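Local structure of plasmid pRiA4b Orf3-like domain-containing protein (Methanosarcina mazei, 2I1S) at residues 40-44 and 45-49; 30-33 and 34-38; 180-183 and 184-187. The protein is of unknown function but belongs to the plasmid pRiA4b ORF-3-like family and folds around a large mixed beta sheet. One frame throughout, in Å; residues are numbered along the deposited sequence.

The three contacts follow one another along the chain in the order interaction 2, interaction 1, interaction 3. Interactions 2 and 1 sit at the start and the end of the same helix, 34-44, with their centres about 14 Å apart. They also touch, through H38 and D49. Interaction 3 lies far later, in the C-terminal tail after helix 165-172. Its centre is about 11 Å from that of interaction 1, and V186 packs on V44 there. Interactions 2 and 3 do not touch; their nearest atoms are about 9 Å apart. Together they describe how helix 34-44 is closed at both ends and how the tail returns to its C-terminal end.

Interaction 1. Residues 40-44 and 45-49; sequences AIQAV and MDWED
Q42 and W47 both carry CG beside the backbone N and anti to the carbonyl carbon (chi1 -70° and -75°), and Q42 then bends at chi2. That bend brings the Q42 amide against the root of the indole, and the two side chains cross at about a right angle. OE1 of Q42 lies 3.2 Å from CB of W47. NE2 of Q42 comes to the edge of the ring, near its plane, 3.6 Å from CE3 of W47. The amide and ring planes are 35° apart. OE1 of Q42 also accepts a bond from D49 N at 2.9 Å, with the donor tilted out of the amide plane. NE2 donates to the hydroxyl of Y103. Both ends of this buried amide are therefore held, which fixes which way round it sits. With an alanine here, D49 N and Y103 OH would probably each lose a partner, and a gap would open beside the indole.

The backbone ends helix 34-44 in a Schellman motif. D46 takes a positive phi. W47 N bonds to Q42 O at 2.9 Å, in the carbonyl plane, and D46 N to A43 O at 3.2 Å, from above that carbonyl's plane. M45 N still makes a helical bond to I41 O. The turn folds W47 back, so that CB of M45 sits over the centre of one indole face. I41 runs alongside W47, its CG2 4.1 Å from CZ3 of W47.

W47 also meets the rings of Y105 and W111, and its NE1 bonds to V140 O. D49 OD2 bonds to NE2 of H38, one turn back from Q42. I41 and V44 rest on L13 of strand 7-15, and R24 of strand 22-29 bonds to V44 O.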
loop_
_atom_site.group_PDB
_atom_site.type_symbol
_atom_site.label_atom_id
_atom_site.label_comp_id
_atom_site.label_asym_id
_atom_site.label_seq_id
_atom_site.Cartn_x
_atom_site.Cartn_y
_atom_site.Cartn_z
ATOM N N ALA A 40 -4.884 -2.112 -5.758
ATOM C CA ALA A 40 -4.400 -0.752 -6.033
ATOM C C ALA A 40 -3.110 -0.508 -5.230
ATOM O O ALA A 40 -2.114 0.021 -5.742
ATOM C CB ALA A 40 -5.494 0.294 -5.713
ATOM N N ILE A 41 -3.139 -0.921 -3.969
ATOM C CA ILE A 41 -1.925 -1.072 -3.158
ATOM C C ILE A 41 -0.793 -1.864 -3.854
ATOM O O ILE A 41 0.360 -1.385 -3.911
ATOM C CB ILE A 41 -2.238 -1.639 -1.705
ATOM C CG1 ILE A 41 -3.243 -0.737 -0.975
ATOM C CG2 ILE A 41 -0.923 -1.736 -0.872
ATOM C CD1 ILE A 41 -3.750 -1.353 0.386
ATOM N N GLN A 42 -1.103 -3.052 -4.380
ATOM C CA GLN A 42 -0.069 -3.833 -5.068
ATOM C C GLN A 42 0.550 -3.043 -6.219
ATOM O O GLN A 42 1.765 -3.140 -6.472
ATOM C CB GLN A 42 -0.620 -5.181 -5.614
ATOM C CG GLN A 42 -0.984 -6.228 -4.579
ATOM C CD GLN A 42 0.198 -6.699 -3.778
ATOM O OE1 GLN A 42 1.101 -7.303 -4.307
ATOM N NE2 GLN A 42 0.172 -6.460 -2.472
ATOM N N ALA A 43 -0.303 -2.290 -6.916
ATOM C CA ALA A 43 0.050 -1.500 -8.090
ATOM C C ALA A 43 0.963 -0.339 -7.755
ATOM O O ALA A 43 2.015 -0.202 -8.378
ATOM C CB ALA A 43 -1.203 -1.004 -8.795
ATOM N N VAL A 44 0.601 0.447 -6.736
ATOM C CA VAL A 44 1.380 1.649 -6.350
ATOM C C VAL A 44 2.718 1.323 -5.729
ATOM O O VAL A 44 3.674 2.115 -5.867
ATOM C CB VAL A 44 0.601 2.719 -5.468
ATOM C CG1 VAL A 44 -0.555 3.241 -6.201
ATOM C CG2 VAL A 44 0.192 2.159 -4.091
ATOM N N MET A 45 2.782 0.145 -5.102
ATOM C CA MET A 45 4.003 -0.389 -4.473
ATOM C C MET A 45 4.838 -1.268 -5.369
ATOM O O MET A 45 5.883 -1.782 -4.949
ATOM C CB MET A 45 3.653 -1.156 -3.198
ATOM C CG MET A 45 3.113 -0.247 -2.049
ATOM S SD MET A 45 3.936 1.324 -1.697
ATOM C CE MET A 45 2.715 1.973 -0.584
ATOM N N ASP A 46 4.389 -1.474 -6.601
ATOM C CA ASP A 46 5.089 -2.350 -7.535
ATOM C C ASP A 46 5.389 -3.754 -6.925
ATOM O O ASP A 46 6.467 -4.368 -7.099
ATOM C CB ASP A 46 6.323 -1.611 -8.080
ATOM C CG ASP A 46 6.941 -2.303 -9.281
ATOM O OD1 ASP A 46 6.289 -3.225 -9.846
ATOM O OD2 ASP A 46 8.080 -1.907 -9.661
ATOM N N TRP A 47 4.396 -4.255 -6.190
ATOM C CA TRP A 47 4.450 -5.589 -5.631
ATOM C C TRP A 47 3.858 -6.614 -6.621
ATOM O O TRP A 47 3.274 -6.253 -7.638
ATOM C CB TRP A 47 3.755 -5.606 -4.263
ATOM C CG TRP A 47 4.561 -4.974 -3.147
ATOM C CD1 TRP A 47 5.932 -4.850 -3.082
ATOM C CD2 TRP A 47 4.057 -4.415 -1.914
ATOM N NE1 TRP A 47 6.297 -4.240 -1.911
ATOM C CE2 TRP A 47 5.172 -3.964 -1.175
ATOM C CE3 TRP A 47 2.773 -4.257 -1.366
ATOM C CZ2 TRP A 47 5.043 -3.345 0.081
ATOM C CZ3 TRP A 47 2.648 -3.624 -0.103
ATOM C CH2 TRP A 47 3.776 -3.207 0.604
ATOM N N GLU A 48 4.002 -7.896 -6.312
ATOM C CA GLU A 48 3.783 -8.959 -7.297
ATOM C C GLU A 48 2.620 -9.912 -6.921
ATOM O O GLU A 48 2.335 -10.888 -7.615
ATOM C CB GLU A 48 5.086 -9.751 -7.455
ATOM C CG GLU A 48 6.184 -9.104 -8.253
ATOM C CD GLU A 48 5.831 -8.995 -9.694
ATOM O OE1 GLU A 48 5.011 -9.791 -10.182
ATOM O OE2 GLU A 48 6.355 -8.098 -10.363
ATOM N N ASP A 49 1.975 -9.618 -5.808
ATOM C CA ASP A 49 0.951 -10.473 -5.214
ATOM C C ASP A 49 1.342 -11.940 -4.958
ATOM O O ASP A 49 0.586 -12.858 -5.231
ATOM C CB ASP A 49 -0.391 -10.350 -5.945
ATOM C CG ASP A 49 -1.563 -10.471 -4.989
ATOM O OD1 ASP A 49 -1.341 -10.572 -3.760
ATOM O OD2 ASP A 49 -2.702 -10.438 -5.443
#

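Interaction 2. Residues 30-33 and 34-38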
loop_
_atom_site.group_PDB
_atom_site.type_symbol
_atom_site.label_atom_id
_atom_site.label_comp_id
_atom_site.label_asym_id
_atom_site.label_seq_id
_atom_site.Cartn_x
_atom_site.Cartn_y
_atom_site.Cartn_z
ATOM N N GLU A 30 -15.638 5.146 -5.038
ATOM C CA GLU A 30 -16.289 4.919 -3.754
ATOM C C GLU A 30 -16.887 3.505 -3.624
ATOM O O GLU A 30 -16.942 2.964 -2.527
ATOM C CB GLU A 30 -17.346 6.014 -3.466
ATOM C CG GLU A 30 -18.552 6.014 -4.435
ATOM C CD GLU A 30 -19.667 6.992 -4.041
ATOM O OE1 GLU A 30 -19.716 7.417 -2.857
ATOM O OE2 GLU A 30 -20.496 7.325 -4.926
ATOM N N ASN A 31 -17.299 2.895 -4.741
ATOM C CA ASN A 31 -17.934 1.571 -4.700
ATOM C C ASN A 31 -16.946 0.375 -4.681
ATOM O O ASN A 31 -17.336 -0.808 -4.816
ATOM C CB ASN A 31 -18.990 1.439 -5.816
ATOM C CG ASN A 31 -18.371 1.370 -7.218
ATOM O OD1 ASN A 31 -17.195 1.734 -7.432
ATOM N ND2 ASN A 31 -19.167 0.904 -8.185
ATOM N N TYR A 32 -15.678 0.703 -4.517
ATOM C CA TYR A 32 -14.599 -0.271 -4.434
ATOM C C TYR A 32 -14.749 -1.204 -3.260
ATOM O O TYR A 32 -15.161 -0.779 -2.180
ATOM C CB TYR A 32 -13.251 0.445 -4.327
ATOM C CG TYR A 32 -12.402 0.360 -5.584
ATOM C CD1 TYR A 32 -12.989 0.208 -6.843
ATOM C CD2 TYR A 32 -11.013 0.455 -5.505
ATOM C CE1 TYR A 32 -12.208 0.117 -7.981
ATOM C CE2 TYR A 32 -10.234 0.375 -6.620
ATOM C CZ TYR A 32 -10.823 0.216 -7.856
ATOM O OH TYR A 32 -10.007 0.118 -8.972
ATOM N N THR A 33 -14.441 -2.487 -3.503
ATOM C CA THR A 33 -14.375 -3.485 -2.454
ATOM C C THR A 33 -12.960 -3.422 -1.881
ATOM O O THR A 33 -12.095 -2.715 -2.419
ATOM C CB THR A 33 -14.675 -4.907 -2.980
ATOM O OG1 THR A 33 -13.663 -5.306 -3.918
ATOM C CG2 THR A 33 -16.023 -4.969 -3.671
ATOM N N PHE A 34 -12.716 -4.136 -0.783
ATOM C CA PHE A 34 -11.356 -4.293 -0.285
ATOM C C PHE A 34 -10.447 -5.067 -1.246
ATOM O O PHE A 34 -9.264 -4.779 -1.308
ATOM C CB PHE A 34 -11.344 -4.827 1.151
ATOM C CG PHE A 34 -11.700 -3.770 2.168
ATOM C CD1 PHE A 34 -10.708 -3.132 2.909
ATOM C CD2 PHE A 34 -13.015 -3.360 2.330
ATOM C CE1 PHE A 34 -11.041 -2.121 3.835
ATOM C CE2 PHE A 34 -13.348 -2.352 3.243
ATOM C CZ PHE A 34 -12.366 -1.735 4.001
ATOM N N LEU A 35 -10.985 -6.002 -2.027
ATOM C CA LEU A 35 -10.154 -6.699 -3.010
ATOM C C LEU A 35 -9.568 -5.698 -3.994
ATOM O O LEU A 35 -8.364 -5.695 -4.236
ATOM C CB LEU A 35 -10.925 -7.804 -3.743
ATOM C CG LEU A 35 -10.156 -8.631 -4.790
ATOM C CD1 LEU A 35 -8.875 -9.290 -4.195
ATOM C CD2 LEU A 35 -11.031 -9.703 -5.402
ATOM N N ASP A 36 -10.440 -4.861 -4.543
ATOM C CA ASP A 36 -10.083 -3.767 -5.444
ATOM C C ASP A 36 -8.986 -2.871 -4.889
ATOM O O ASP A 36 -8.054 -2.491 -5.635
ATOM C CB ASP A 36 -11.316 -2.893 -5.711
ATOM C CG ASP A 36 -12.355 -3.563 -6.595
ATOM O OD1 ASP A 36 -11.991 -4.407 -7.444
ATOM O OD2 ASP A 36 -13.548 -3.231 -6.444
ATOM N N LEU A 37 -9.089 -2.553 -3.592
ATOM C CA LEU A 37 -8.079 -1.766 -2.878
ATOM C C LEU A 37 -6.749 -2.514 -2.680
ATOM O O LEU A 37 -5.667 -1.931 -2.871
ATOM C CB LEU A 37 -8.639 -1.285 -1.535
ATOM C CG LEU A 37 -7.707 -0.495 -0.602
ATOM C CD1 LEU A 37 -7.314 0.832 -1.244
ATOM C CD2 LEU A 37 -8.273 -0.271 0.818
ATOM N N HIS A 38 -6.819 -3.785 -2.274
ATOM C CA HIS A 38 -5.631 -4.644 -2.250
ATOM C C HIS A 38 -4.869 -4.515 -3.561
ATOM O O HIS A 38 -3.659 -4.266 -3.564
ATOM C CB HIS A 38 -6.029 -6.099 -2.005
ATOM C CG HIS A 38 -5.018 -7.097 -2.486
ATOM N ND1 HIS A 38 -3.764 -7.213 -1.931
ATOM C CD2 HIS A 38 -5.089 -8.048 -3.452
ATOM C CE1 HIS A 38 -3.103 -8.189 -2.529
ATOM N NE2 HIS A 38 -3.884 -8.706 -3.461
HETATM O O HOH W 1 -16.225 -2.802 -7.051
HETATM O O HOH W 2 -8.147 -1.986 -8.245
#
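Y32 turns one face of its ring to D36, and the two side chains cross obliquely. CB of D36 stands over the ring centre, 3.4 Å from the Y32 centroid and only 12° off the ring normal, a CH-pi contact. The D36 carboxylate stays over the same face, its OD2 reaching out above the rim near CD1 of Y32; its plane is 38° from that of the ring. At the far end of the ring, water 2 joins Y32 OH to D36 O.

T33 N donates to D36 OD2 at 3.2 Å in a nearly straight bond, which meets the oxygen on its anti side, somewhat out of the carboxylate plane. In T33, OG1 sits between the backbone N and the carbonyl carbon (chi1 64°), which faces it towards the first turn of the helix. There it accepts a weak bond from D36 N, 3.3 Å from OG1 of T33. The bonds T33 N to D36 OD2 and D36 N to T33 OG1 together make a capping box. The T33 hydroxyl also donates a weak bond to D36 OD2. T33 is the N-cap of helix 34-44, and its side chain takes up an amide N-H with no helix carbonyl before it. Water 1 donates to D36 OD2 at 2.8 Å and also to N31 O, so OD2 receives three donors, one of them weak.

L37 N then bonds to T33 O at 3.2 Å. F34 points away from this polar side, edge-to-face with F55 of strand 53-58 and near L90 of helix 90-93. L90 also touches Y32 and L37.

Interaction 3. Residues 180-183 and 184-187; sequences YFDP and KDVS
Y180 and D185 meet by a side-chain hydrogen bond: Y180 OH donates to the syn lone pair of D185 OD2 at 2.7 Å, with OD2 at the ring edge, near its plane. Water 3 donates to the same oxygen and accepts weakly from D182 N. In D182, CG is anti to the backbone N (chi1 -177°), which carries the carboxylate forward to K184. OD1 of D182 accepts from K184 N at 3.1 Å, from above the carboxylate plane, forming an Asx turn.

Among backbone bonds, D185 N meets D182 O at 3.0 Å, closing a beta turn. V186 N makes a weak bond to P183 O, and water 4 links P183 O to V186 O.

Charges add a salt bridge whose hydrogen bond, K184 NZ to D182 OD1 at 3.3 Å, is weak; K184 bends at chi3 and chi4 to reach it. OD2 of D182 and OD1 of D185 are 4.4 Å apart, and K184 probably offsets part of the D182 charge.

The apolar contact is V186 CG2, 3.8 Å from CE1 of F181, at the ring edge. F181 makes a cation-pi contact with R24 of strand 22-29 and lies with P183 on C132 of strand 131-136. V186 packs on V44 of helix 34-44.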
loop_
_atom_site.group_PDB
_atom_site.type_symbol
_atom_site.label_atom_id
_atom_site.label_comp_id
_atom_site.label_asym_id
_atom_site.label_seq_id
_atom_site.Cartn_x
_atom_site.Cartn_y
_atom_site.Cartn_z
ATOM N N TYR A 180 13.736 7.086 -6.112
ATOM C CA TYR A 180 13.023 7.234 -7.371
ATOM C C TYR A 180 11.572 6.801 -7.279
ATOM O O TYR A 180 11.278 5.651 -6.944
ATOM C CB TYR A 180 13.703 6.465 -8.508
ATOM C CG TYR A 180 12.869 6.551 -9.754
ATOM C CD1 TYR A 180 12.776 7.753 -10.465
ATOM C CD2 TYR A 180 12.127 5.447 -10.204
ATOM C CE1 TYR A 180 11.986 7.861 -11.601
ATOM C CE2 TYR A 180 11.321 5.547 -11.356
ATOM C CZ TYR A 180 11.256 6.759 -12.035
ATOM O OH TYR A 180 10.478 6.877 -13.166
ATOM N N PHE A 181 10.661 7.724 -7.586
ATOM C CA PHE A 181 9.273 7.369 -7.815
ATOM C C PHE A 181 8.693 8.367 -8.810
ATOM O O PHE A 181 9.043 9.534 -8.765
ATOM C CB PHE A 181 8.432 7.415 -6.530
ATOM C CG PHE A 181 6.945 7.167 -6.778
ATOM C CD1 PHE A 181 6.500 5.944 -7.278
ATOM C CD2 PHE A 181 6.018 8.149 -6.542
ATOM C CE1 PHE A 181 5.143 5.709 -7.541
ATOM C CE2 PHE A 181 4.661 7.911 -6.788
ATOM C CZ PHE A 181 4.226 6.690 -7.278
ATOM N N ASP A 182 7.796 7.908 -9.673
ATOM C CA ASP A 182 7.105 8.765 -10.613
ATOM C C ASP A 182 5.664 8.246 -10.641
ATOM O O ASP A 182 5.445 7.082 -10.963
ATOM C CB ASP A 182 7.784 8.635 -11.997
ATOM C CG ASP A 182 7.188 9.559 -13.058
ATOM O OD1 ASP A 182 6.033 9.993 -12.908
ATOM O OD2 ASP A 182 7.879 9.829 -14.067
ATOM N N PRO A 183 4.683 9.084 -10.262
ATOM C CA PRO A 183 3.313 8.555 -10.216
ATOM C C PRO A 183 2.755 8.026 -11.547
ATOM O O PRO A 183 1.829 7.237 -11.529
ATOM C CB PRO A 183 2.475 9.720 -9.666
ATOM C CG PRO A 183 3.349 10.914 -9.655
ATOM C CD PRO A 183 4.777 10.490 -9.812
ATOM N N LYS A 184 3.348 8.447 -12.667
ATOM C CA LYS A 184 2.971 8.012 -13.996
ATOM C C LYS A 184 3.519 6.628 -14.387
ATOM O O LYS A 184 3.193 6.125 -15.478
ATOM C CB LYS A 184 3.413 9.056 -15.050
ATOM C CG LYS A 184 2.700 10.392 -14.974
ATOM C CD LYS A 184 2.890 11.195 -16.266
ATOM C CE LYS A 184 3.882 12.356 -16.151
ATOM N NZ LYS A 184 5.146 11.965 -15.454
ATOM N N ASP A 185 4.379 6.051 -13.543
ATOM C CA ASP A 185 4.841 4.672 -13.721
ATOM C C ASP A 185 3.818 3.636 -13.214
ATOM O O ASP A 185 3.873 2.468 -13.591
ATOM C CB ASP A 185 6.153 4.429 -12.956
ATOM C CG ASP A 185 7.339 5.134 -13.569
ATOM O OD1 ASP A 185 7.254 5.532 -14.768
ATOM O OD2 ASP A 185 8.373 5.269 -12.838
ATOM N N VAL A 186 2.924 4.062 -12.327
ATOM C CA VAL A 186 1.942 3.176 -11.740
ATOM C C VAL A 186 0.877 2.759 -12.752
ATOM O O VAL A 186 0.305 3.593 -13.453
ATOM C CB VAL A 186 1.280 3.780 -10.510
ATOM C CG1 VAL A 186 0.197 2.836 -9.962
ATOM C CG2 VAL A 186 2.336 4.073 -9.447
ATOM N N SER A 187 0.601 1.458 -12.792
ATOM C CA SER A 187 -0.387 0.932 -13.706
ATOM C C SER A 187 -1.455 0.127 -12.943
ATOM O O SER A 187 -1.148 -0.902 -12.309
ATOM C CB SER A 187 0.317 0.062 -14.714
ATOM O OG SER A 187 -0.355 0.208 -15.915
HETATM O O HOH W 3 7.954 4.606 -10.019
HETATM O O HOH W 4 -0.340 6.369 -12.907
#